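Long-range contact in holo-[acyl-carrier-protein] synthase (Neisseria meningitidis FAM18, PDB 5SUV), which belongs to the 4'-phosphopantetheinyl transferase superfamily and binds coenzyme A as an assembly of three identical subunits: residues A51-V64 / M111-A124. Numbering follows the deposited sequence.
Sequences AKRFAAKEAFAKAV and MSDEEDTVLAFVVA. With COA (coenzyme A), chain D.
Helix-on-sheet packing between two coenzyme A pockets is exemplified where the alanine-lined face of helix 46-63 lies on a beta hairpin, with Ala55 and Ala59 against Ala120 and Val122. The 51-63 part of the helix runs 32° from strand 117-124, and the axes approach to 7.3 Å, which small side chains permit. Ala120 CB stands 3.8 Å from Ala55 CB. Val122 straddles the next turn: its CG1, anti to the backbone N (chi1 173°), meets Ala63 CB at 3.5 Å, while CG2 reaches Ala59 CB at the same distance. Val118 divides its methyls likewise, CG2 touching Ala51 CB and CG1 lying 3.9 Å from Lys52 CG, where the lysine crosses at about a right angle. On the partner strand, the Met111 chain runs extended through chi2 (-177°), which carries SD to 3.5 Å from Lys52 O and near Ala56 CB. The extended Lys52 chain passes Met111 and ends beside Asp113, its CE 3.3 Å from OD2; the ammonium pairs chiefly with a coenzyme A phosphate, and its ion pair to Asp113 OD2 is uncertain. At the other pocket, Lys62, which does not touch the hairpin of its own chain, donates from NZ to coenzyme A O5B and O2A, both at 3.0 Å. Its NZ also bonds to Met111 O of a neighbouring subunit, whose Lys52 and Ser112 hold the same coenzyme A, so this pocket spans a subunit interface. Strand 3-12 pairs with 117-125 and meets Ala55 through Asp9 and Val11, strand 77-81 packs on Ala56 through Ile79, and helix 13-23 places Leu13 against Ala51 and Val118.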
loop_
_atom_site.group_PDB
_atom_site.type_symbol
_atom_site.label_atom_id
_atom_site.label_comp_id
_atom_site.label_asym_id
_atom_site.label_seq_id
_atom_site.Cartn_x
_atom_site.Cartn_y
_atom_site.Cartn_z
ATOM N N ALA A 51 7.164 -13.862 7.897
ATOM C CA ALA A 51 6.759 -13.138 6.698
ATOM C C ALA A 51 6.411 -11.690 7.019
ATOM O O ALA A 51 6.823 -10.772 6.308
ATOM C CB ALA A 51 5.570 -13.843 6.040
ATOM N N LYS A 52 5.629 -11.470 8.078
ATOM C CA LYS A 52 5.225 -10.115 8.450
ATOM C C LYS A 52 6.430 -9.273 8.850
ATOM O O LYS A 52 6.546 -8.106 8.453
ATOM C CB LYS A 52 4.215 -10.159 9.599
ATOM C CG LYS A 52 2.811 -10.607 9.164
ATOM C CD LYS A 52 1.795 -10.516 10.286
ATOM C CE LYS A 52 0.411 -10.959 9.803
ATOM N NZ LYS A 52 -0.581 -11.030 10.907
ATOM N N ARG A 53 7.338 -9.849 9.635
ATOM C CA ARG A 53 8.537 -9.113 10.023
ATOM C C ARG A 53 9.391 -8.788 8.805
ATOM O O ARG A 53 9.859 -7.657 8.650
ATOM C CB ARG A 53 9.342 -9.912 11.058
ATOM C CG ARG A 53 8.609 -10.237 12.350
ATOM C CD ARG A 53 7.882 -9.039 12.909
ATOM N NE ARG A 53 7.517 -9.189 14.323
ATOM C CZ ARG A 53 6.473 -9.879 14.770
ATOM N NH1 ARG A 53 5.673 -10.520 13.929
ATOM N NH2 ARG A 53 6.225 -9.930 16.065
ATOM N N PHE A 54 9.578 -9.760 7.914
ATOM C CA PHE A 54 10.372 -9.530 6.715
ATOM C C PHE A 54 9.767 -8.414 5.872
ATOM O O PHE A 54 10.473 -7.495 5.443
ATOM C CB PHE A 54 10.486 -10.836 5.922
ATOM C CG PHE A 54 11.452 -10.786 4.782
ATOM C CD1 PHE A 54 12.803 -10.642 5.005
ATOM C CD2 PHE A 54 11.004 -10.892 3.475
ATOM C CE1 PHE A 54 13.697 -10.586 3.953
ATOM C CE2 PHE A 54 11.895 -10.840 2.419
ATOM C CZ PHE A 54 13.247 -10.703 2.662
ATOM N N ALA A 55 8.450 -8.458 5.643
ATOM C CA ALA A 55 7.829 -7.410 4.835
ATOM C C ALA A 55 7.931 -6.053 5.523
ATOM O O ALA A 55 8.212 -5.041 4.878
ATOM C CB ALA A 55 6.363 -7.729 4.550
ATOM N N ALA A 56 7.681 -6.015 6.833
ATOM C CA ALA A 56 7.692 -4.747 7.554
ATOM C C ALA A 56 9.091 -4.142 7.572
ATOM O O ALA A 56 9.255 -2.931 7.413
ATOM C CB ALA A 56 7.183 -4.960 8.979
ATOM N N LYS A 57 10.110 -4.970 7.771
ATOM C CA LYS A 57 11.471 -4.444 7.769
ATOM C C LYS A 57 11.870 -3.965 6.380
ATOM O O LYS A 57 12.505 -2.917 6.228
ATOM C CB LYS A 57 12.429 -5.510 8.274
ATOM C CG LYS A 57 12.107 -5.973 9.680
ATOM C CD LYS A 57 12.847 -7.251 10.020
ATOM C CE LYS A 57 12.377 -7.850 11.352
ATOM N NZ LYS A 57 13.337 -7.558 12.469
ATOM N N GLU A 58 11.500 -4.711 5.340
ATOM C CA GLU A 58 11.847 -4.258 4.006
ATOM C C GLU A 58 11.126 -2.958 3.666
ATOM O O GLU A 58 11.725 -2.056 3.072
ATOM C CB GLU A 58 11.541 -5.349 2.978
ATOM C CG GLU A 58 12.465 -6.544 3.079
ATOM C CD GLU A 58 12.524 -7.360 1.798
ATOM O OE1 GLU A 58 13.624 -7.837 1.439
ATOM O OE2 GLU A 58 11.466 -7.526 1.152
ATOM N N ALA A 59 9.841 -2.836 4.032
ATOM C CA ALA A 59 9.129 -1.600 3.739
ATOM C C ALA A 59 9.716 -0.454 4.542
ATOM O O ALA A 59 9.818 0.670 4.042
ATOM C CB ALA A 59 7.640 -1.734 4.028
ATOM N N PHE A 60 10.112 -0.718 5.793
ATOM C CA PHE A 60 10.793 0.308 6.574
ATOM C C PHE A 60 12.040 0.802 5.847
ATOM O O PHE A 60 12.254 2.009 5.684
ATOM C CB PHE A 60 11.154 -0.241 7.960
ATOM C CG PHE A 60 11.878 0.765 8.834
ATOM C CD1 PHE A 60 13.241 0.960 8.703
ATOM C CD2 PHE A 60 11.183 1.513 9.764
ATOM C CE1 PHE A 60 13.912 1.883 9.500
ATOM C CE2 PHE A 60 11.838 2.440 10.562
ATOM C CZ PHE A 60 13.205 2.626 10.420
ATOM N N ALA A 61 12.893 -0.128 5.414
ATOM C CA ALA A 61 14.165 0.258 4.816
ATOM C C ALA A 61 13.949 1.066 3.533
ATOM O O ALA A 61 14.735 1.960 3.198
ATOM C CB ALA A 61 14.987 -1.006 4.576
ATOM N N LYS A 62 12.851 0.807 2.836
ATOM C CA LYS A 62 12.508 1.615 1.681
ATOM C C LYS A 62 11.996 2.988 2.095
ATOM O O LYS A 62 12.297 3.992 1.448
ATOM C CB LYS A 62 11.456 0.896 0.860
ATOM C CG LYS A 62 11.933 -0.378 0.194
ATOM C CD LYS A 62 10.803 -0.991 -0.591
ATOM C CE LYS A 62 11.187 -2.338 -1.100
ATOM N NZ LYS A 62 10.042 -3.030 -1.702
ATOM N N ALA A 63 11.168 3.037 3.136
ATOM C CA ALA A 63 10.574 4.299 3.550
ATOM C C ALA A 63 11.615 5.294 4.044
ATOM O O ALA A 63 11.363 6.499 4.024
ATOM C CB ALA A 63 9.540 4.048 4.651
ATOM N N VAL A 64 12.756 4.820 4.544
ATOM C CA VAL A 64 13.814 5.729 4.949
ATOM C C VAL A 64 14.861 5.888 3.853
ATOM O O VAL A 64 15.893 6.536 4.066
ATOM C CB VAL A 64 14.440 5.323 6.302
ATOM C CG1 VAL A 64 13.380 5.317 7.404
ATOM C CG2 VAL A 64 15.111 3.964 6.261
ATOM N N MET A 111 -0.018 -3.649 8.248
ATOM C CA MET A 111 0.185 -4.929 7.597
ATOM C C MET A 111 -1.153 -5.593 7.322
ATOM O O MET A 111 -2.136 -5.352 8.019
ATOM C CB MET A 111 1.076 -5.824 8.455
ATOM C CG MET A 111 2.523 -5.324 8.441
ATOM S SD MET A 111 3.606 -6.386 9.367
ATOM C CE MET A 111 3.014 -6.112 11.018
ATOM N N SER A 112 -1.158 -6.435 6.297
ATOM C CA SER A 112 -2.314 -7.259 5.986
ATOM C C SER A 112 -1.830 -8.540 5.328
ATOM O O SER A 112 -0.736 -8.604 4.765
ATOM C CB SER A 112 -3.300 -6.521 5.067
ATOM O OG SER A 112 -4.462 -7.305 4.818
ATOM N N ASP A 113 -2.667 -9.567 5.385
ATOM C CA ASP A 113 -2.329 -10.795 4.693
ATOM C C ASP A 113 -3.609 -11.448 4.208
ATOM O O ASP A 113 -4.662 -11.319 4.832
ATOM C CB ASP A 113 -1.551 -11.750 5.593
ATOM C CG ASP A 113 -2.367 -12.237 6.763
ATOM O OD1 ASP A 113 -3.262 -13.077 6.546
ATOM O OD2 ASP A 113 -2.102 -11.797 7.902
ATOM N N GLU A 114 -3.488 -12.152 3.089
ATOM C CA GLU A 114 -4.600 -12.887 2.491
ATOM C C GLU A 114 -4.008 -14.029 1.683
ATOM O O GLU A 114 -3.229 -13.793 0.752
ATOM C CB GLU A 114 -5.445 -11.974 1.604
ATOM C CG GLU A 114 -6.679 -12.634 0.985
ATOM C CD GLU A 114 -7.855 -12.726 1.943
ATOM O OE1 GLU A 114 -7.642 -12.982 3.142
ATOM O OE2 GLU A 114 -9.004 -12.532 1.480
ATOM N N GLU A 115 -4.372 -15.259 2.047
ATOM C CA GLU A 115 -3.858 -16.470 1.402
ATOM C C GLU A 115 -2.340 -16.439 1.514
ATOM O O GLU A 115 -1.817 -16.374 2.639
ATOM C CB GLU A 115 -4.386 -16.560 -0.031
ATOM C CG GLU A 115 -5.884 -16.601 -0.176
ATOM C CD GLU A 115 -6.294 -16.654 -1.631
ATOM O OE1 GLU A 115 -5.741 -17.495 -2.370
ATOM O OE2 GLU A 115 -7.148 -15.840 -2.041
ATOM N N ASP A 116 -1.606 -16.456 0.410
ATOM C CA ASP A 116 -0.163 -16.554 0.402
ATOM C C ASP A 116 0.531 -15.205 0.493
ATOM O O ASP A 116 1.754 -15.177 0.634
ATOM C CB ASP A 116 0.297 -17.250 -0.883
ATOM C CG ASP A 116 1.782 -17.533 -0.892
ATOM O OD1 ASP A 116 2.254 -18.211 0.039
ATOM O OD2 ASP A 116 2.472 -17.078 -1.825
ATOM N N THR A 117 -0.201 -14.103 0.400
ATOM C CA THR A 117 0.396 -12.783 0.240
ATOM C C THR A 117 0.395 -12.048 1.572
ATOM O O THR A 117 -0.658 -11.883 2.198
ATOM C CB THR A 117 -0.364 -11.981 -0.816
ATOM O OG1 THR A 117 -0.292 -12.662 -2.075
ATOM C CG2 THR A 117 0.228 -10.602 -0.986
ATOM N N VAL A 118 1.572 -11.599 2.000
ATOM C CA VAL A 118 1.699 -10.689 3.125
ATOM C C VAL A 118 2.106 -9.333 2.582
ATOM O O VAL A 118 2.965 -9.235 1.699
ATOM C CB VAL A 118 2.718 -11.185 4.167
ATOM C CG1 VAL A 118 2.830 -10.185 5.307
ATOM C CG2 VAL A 118 2.296 -12.528 4.693
ATOM N N LEU A 119 1.474 -8.291 3.090
ATOM C CA LEU A 119 1.672 -6.941 2.596
ATOM C C LEU A 119 2.020 -6.004 3.745
ATOM O O LEU A 119 1.421 -6.086 4.820
ATOM C CB LEU A 119 0.408 -6.471 1.890
ATOM C CG LEU A 119 0.273 -5.040 1.418
ATOM C CD1 LEU A 119 1.390 -4.732 0.470
ATOM C CD2 LEU A 119 -1.087 -4.903 0.743
ATOM N N ALA A 120 2.980 -5.106 3.502
ATOM C CA ALA A 120 3.354 -4.071 4.459
ATOM C C ALA A 120 3.414 -2.714 3.765
ATOM O O ALA A 120 3.910 -2.597 2.640
ATOM C CB ALA A 120 4.716 -4.377 5.127
ATOM N N PHE A 121 2.905 -1.693 4.450
ATOM C CA PHE A 121 3.022 -0.298 4.044
ATOM C C PHE A 121 3.632 0.493 5.198
ATOM O O PHE A 121 3.260 0.288 6.355
ATOM C CB PHE A 121 1.671 0.329 3.700
ATOM C CG PHE A 121 1.147 -0.020 2.341
ATOM C CD1 PHE A 121 0.601 -1.265 2.088
ATOM C CD2 PHE A 121 1.158 0.922 1.325
ATOM C CE1 PHE A 121 0.099 -1.574 0.837
ATOM C CE2 PHE A 121 0.656 0.619 0.070
ATOM C CZ PHE A 121 0.122 -0.634 -0.175
ATOM N N VAL A 122 4.541 1.408 4.876
ATOM C CA VAL A 122 5.238 2.207 5.874
ATOM C C VAL A 122 5.333 3.640 5.375
ATOM O O VAL A 122 5.694 3.884 4.213
ATOM C CB VAL A 122 6.655 1.658 6.159
ATOM C CG1 VAL A 122 7.423 2.593 7.075
ATOM C CG2 VAL A 122 6.592 0.266 6.765
ATOM N N VAL A 123 5.098 4.586 6.280
ATOM C CA VAL A 123 5.332 5.998 6.009
ATOM C C VAL A 123 6.232 6.569 7.089
ATOM O O VAL A 123 5.886 6.531 8.274
ATOM C CB VAL A 123 4.023 6.793 5.945
ATOM C CG1 VAL A 123 4.314 8.250 5.632
ATOM C CG2 VAL A 123 3.087 6.181 4.910
ATOM N N ALA A 124 7.342 7.158 6.676
ATOM C CA ALA A 124 8.241 7.866 7.571
ATOM C C ALA A 124 8.007 9.366 7.434
ATOM O O ALA A 124 7.990 9.897 6.314
ATOM C CB ALA A 124 9.682 7.501 7.241
HETATM N N1A COA D . 15.082 3.208 -0.989
HETATM C C2A COA D . 13.803 2.908 -1.312
HETATM N N3A COA D . 13.397 1.985 -2.174
HETATM C C4A COA D . 14.414 1.285 -2.791
HETATM C C5A COA D . 15.816 1.478 -2.570
HETATM C C6A COA D . 16.066 2.495 -1.620
HETATM N N6A COA D . 17.271 2.810 -1.326
HETATM N N7A COA D . 16.549 0.676 -3.301
HETATM C C8A COA D . 15.637 -0.004 -3.960
HETATM N N9A COA D . 14.356 0.323 -3.681
HETATM C C1B COA D . 13.091 -0.200 -4.265
HETATM C C2B COA D . 13.141 -0.028 -5.853
HETATM O O2B COA D . 11.996 0.548 -6.331
HETATM C C3B COA D . 13.255 -1.540 -6.246
HETATM O O3B COA D . 12.667 -1.841 -7.376
HETATM P P3B COA D . 13.279 -1.092 -8.857
HETATM O O7A COA D . 14.648 -1.113 -8.711
HETATM O O8A COA D . 12.675 0.277 -8.815
HETATM O O9A COA D . 12.741 -2.013 -9.830
HETATM C C4B COA D . 12.424 -2.136 -5.099
HETATM O O4B COA D . 12.916 -1.526 -3.966
HETATM C C5B COA D . 12.513 -3.658 -4.963
HETATM O O5B COA D . 11.624 -4.036 -3.981
HETATM P P1A COA D . 11.353 -5.619 -3.906
HETATM O O1A COA D . 10.871 -6.081 -5.139
HETATM O O2A COA D . 10.650 -5.829 -2.602
HETATM O O3A COA D . 12.936 -6.117 -3.931
HETATM P P2A COA D . 13.624 -6.802 -2.686
HETATM O O4A COA D . 14.894 -7.157 -3.172
HETATM O O5A COA D . 12.672 -7.731 -1.988
HETATM O O6A COA D . 13.919 -5.603 -1.499
HETATM C CBP COA D . 15.501 -3.986 -0.784
HETATM C CCP COA D . 14.690 -4.632 -1.957
HETATM C CDP COA D . 15.517 -2.512 -0.998
HETATM C CEP COA D . 14.969 -4.267 0.596
HETATM C CAP COA D . 16.874 -4.529 -0.896
HETATM O OAP COA D . 17.449 -4.101 -2.083
HETATM C C9P COA D . 17.781 -4.107 0.219
HETATM O O9P COA D . 18.148 -2.987 0.299
HETATM N N8P COA D . 18.221 -5.043 1.128
HETATM C C7P COA D . 17.835 -6.425 1.071
HETATM C C6P COA D . 19.102 -7.275 1.265
HETATM C C5P COA D . 18.722 -8.466 2.066
HETATM O O5P COA D . 19.007 -8.583 3.217
HETATM N N4P COA D . 18.016 -9.471 1.425
HETATM C C3P COA D . 17.573 -10.637 2.196
HETATM C C2P COA D . 18.727 -11.405 2.781
HETATM S S1P COA D . 18.026 -12.631 3.868
#